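Local coordinates for protein Alpha/beta hydrolase (Paenibacillus sp. VTT E-133280, PDB 6TJ2) that probably hydrolyses methyl salicylate to salicylic acid as an extracellular esterase related to tobacco salicylic acid binding protein 2, at residues Ser162-Arg167 and Pro209-Leu214. Residues are numbered along the deposited sequence; the frame is centred on the assembly and turned at random.
Sequences SFEQLR and PLFEKL
Phe211 reaches across to one side of the helix that carries Phe163, Glu164 and Arg167 and gives about half of the surface buried here, a worked example of a single aromatic joining two helical segments. Arg167 meets it in a cation-pi interaction: NH1 stands over the middle of one ring face, 3.4 Å above its plane, and Arg167 CZ lies 4.5 Å from the centroid of the Phe211 ring, 10° off the normal. The guanidinium does not lie flat on the ring; the two planes are 52° apart. A bend at chi3 (68°) in the arginine chain turns the group back along its own helix, with Glu164 CA over one of its faces, toward the rim; hydrogen bonds from NE and NH2 to residues flanking the segments limit its rotation. On the inner side, buried Phe163 brings CB to 4.1 Å from Phe211 CZ, and its ring leads away to meet Phe155 edge-to-face. On the more exposed side, Glu164 CG touches Phe211 CE1 at 3.8 Å. Helix 157-170 is thus tied to short helix 208-211, with Ile175 of strand 174-175 touching Arg167 and Phe211, all between strands 134-139 and 226-231, where alpha/beta hydrolases commonly insert their cap.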
loop_
_atom_site.group_PDB
_atom_site.type_symbol
_atom_site.label_atom_id
_atom_site.label_comp_id
_atom_site.label_asym_id
_atom_site.label_seq_id
_atom_site.Cartn_x
_atom_site.Cartn_y
_atom_site.Cartn_z
ATOM N N SER A 162 -11.845 -10.789 21.396
ATOM C CA SER A 162 -12.985 -11.344 20.630
ATOM C C SER A 162 -12.739 -12.847 20.411
ATOM O O SER A 162 -13.652 -13.676 20.669
ATOM C CB SER A 162 -13.188 -10.615 19.367
ATOM O OG SER A 162 -13.946 -11.354 18.418
ATOM N N PHE A 163 -11.535 -13.264 20.022
ATOM C CA PHE A 163 -11.215 -14.693 19.818
ATOM C C PHE A 163 -11.279 -15.434 21.154
ATOM O O PHE A 163 -11.791 -16.537 21.188
ATOM C CB PHE A 163 -9.827 -14.911 19.207
ATOM C CG PHE A 163 -9.708 -14.560 17.744
ATOM C CD1 PHE A 163 -10.717 -14.841 16.843
ATOM C CD2 PHE A 163 -8.518 -14.001 17.280
ATOM C CE1 PHE A 163 -10.576 -14.509 15.497
ATOM C CE2 PHE A 163 -8.370 -13.704 15.928
ATOM C CZ PHE A 163 -9.412 -13.923 15.053
ATOM N N GLU A 164 -10.790 -14.840 22.253
ATOM C CA GLU A 164 -10.844 -15.471 23.584
ATOM C C GLU A 164 -12.318 -15.664 23.962
ATOM O O GLU A 164 -12.683 -16.761 24.440
ATOM C CB GLU A 164 -10.126 -14.591 24.603
ATOM C CG GLU A 164 -8.631 -14.459 24.419
ATOM C CD GLU A 164 -8.001 -13.396 25.326
ATOM O OE1 GLU A 164 -8.724 -12.587 25.928
ATOM O OE2 GLU A 164 -6.780 -13.380 25.437
ATOM N N GLN A 165 -13.149 -14.686 23.674
ATOM C CA GLN A 165 -14.597 -14.740 24.009
ATOM C C GLN A 165 -15.274 -15.830 23.177
ATOM O O GLN A 165 -16.097 -16.585 23.728
ATOM C CB GLN A 165 -15.244 -13.404 23.782
ATOM C CG GLN A 165 -14.887 -12.427 24.897
ATOM C CD GLN A 165 -15.315 -11.014 24.594
ATOM O OE1 GLN A 165 -15.647 -10.651 23.464
ATOM N NE2 GLN A 165 -15.290 -10.187 25.630
ATOM N N LEU A 166 -14.977 -15.927 21.894
ATOM C CA LEU A 166 -15.537 -16.989 21.022
ATOM C C LEU A 166 -15.075 -18.350 21.517
ATOM O O LEU A 166 -15.929 -19.261 21.548
ATOM C CB LEU A 166 -15.132 -16.792 19.562
ATOM C CG LEU A 166 -15.798 -15.621 18.863
ATOM C CD1 LEU A 166 -15.124 -15.278 17.564
ATOM C CD2 LEU A 166 -17.289 -15.839 18.625
ATOM N N ARG A 167 -13.831 -18.535 21.891
ATOM C CA ARG A 167 -13.312 -19.813 22.390
ATOM C C ARG A 167 -14.112 -20.187 23.648
ATOM O O ARG A 167 -14.624 -21.326 23.775
ATOM C CB ARG A 167 -11.816 -19.718 22.667
ATOM C CG ARG A 167 -11.235 -20.915 23.388
ATOM C CD ARG A 167 -9.843 -20.692 23.954
ATOM N NE ARG A 167 -9.975 -19.721 25.056
ATOM C CZ ARG A 167 -9.044 -18.859 25.464
ATOM N NH1 ARG A 167 -7.821 -18.884 24.965
ATOM N NH2 ARG A 167 -9.340 -18.008 26.435
ATOM N N PRO A 209 -3.915 -24.356 19.465
ATOM C CA PRO A 209 -2.727 -23.987 18.722
ATOM C C PRO A 209 -2.640 -22.488 18.430
ATOM O O PRO A 209 -1.520 -22.042 18.122
ATOM C CB PRO A 209 -2.830 -24.811 17.429
ATOM C CG PRO A 209 -3.684 -25.986 17.822
ATOM C CD PRO A 209 -4.708 -25.384 18.779
ATOM N N LEU A 210 -3.738 -21.795 18.439
ATOM C CA LEU A 210 -3.721 -20.334 18.157
ATOM C C LEU A 210 -3.142 -19.574 19.344
ATOM O O LEU A 210 -2.628 -18.475 19.159
ATOM C CB LEU A 210 -5.132 -19.864 17.844
ATOM C CG LEU A 210 -5.641 -20.136 16.429
ATOM C CD1 LEU A 210 -5.605 -21.614 16.068
ATOM C CD2 LEU A 210 -7.077 -19.611 16.313
ATOM N N PHE A 211 -3.228 -20.114 20.550
ATOM C CA PHE A 211 -2.845 -19.394 21.783
ATOM C C PHE A 211 -1.549 -19.930 22.373
ATOM O O PHE A 211 -1.002 -19.287 23.309
ATOM C CB PHE A 211 -3.965 -19.471 22.809
ATOM C CG PHE A 211 -5.191 -18.722 22.398
ATOM C CD1 PHE A 211 -5.294 -17.370 22.696
ATOM C CD2 PHE A 211 -6.212 -19.321 21.699
ATOM C CE1 PHE A 211 -6.398 -16.642 22.291
ATOM C CE2 PHE A 211 -7.326 -18.589 21.320
ATOM C CZ PHE A 211 -7.410 -17.252 21.583
ATOM N N GLU A 212 -0.981 -21.017 21.875
ATOM C CA GLU A 212 0.290 -21.567 22.415
ATOM C C GLU A 212 1.459 -20.679 22.020
ATOM O O GLU A 212 1.613 -20.245 20.845
ATOM C CB GLU A 212 0.510 -22.993 21.919
ATOM C CG GLU A 212 -0.412 -24.014 22.497
ATOM C CD GLU A 212 -0.131 -25.381 21.938
ATOM O OE1 GLU A 212 -0.632 -25.697 20.855
ATOM O OE2 GLU A 212 0.595 -26.149 22.625
ATOM N N LYS A 213 2.330 -20.406 22.984
ATOM C CA LYS A 213 3.620 -19.730 22.742
ATOM C C LYS A 213 4.548 -20.649 21.995
ATOM O O LYS A 213 4.645 -21.830 22.383
ATOM C CB LYS A 213 4.278 -19.356 24.069
ATOM C CG LYS A 213 3.428 -18.461 24.921
ATOM C CD LYS A 213 2.782 -17.281 24.273
ATOM C CE LYS A 213 2.526 -16.240 25.349
ATOM N NZ LYS A 213 1.532 -15.186 24.947
ATOM N N LEU A 214 5.163 -20.199 20.912
ATOM C CA LEU A 214 6.020 -21.070 20.108
ATOM C C LEU A 214 7.493 -20.822 20.355
ATOM O O LEU A 214 7.926 -19.681 20.362
ATOM C CB LEU A 214 5.632 -20.859 18.644
ATOM C CG LEU A 214 4.162 -21.088 18.326
ATOM C CD1 LEU A 214 3.893 -20.749 16.890
ATOM C CD2 LEU A 214 3.766 -22.538 18.586
#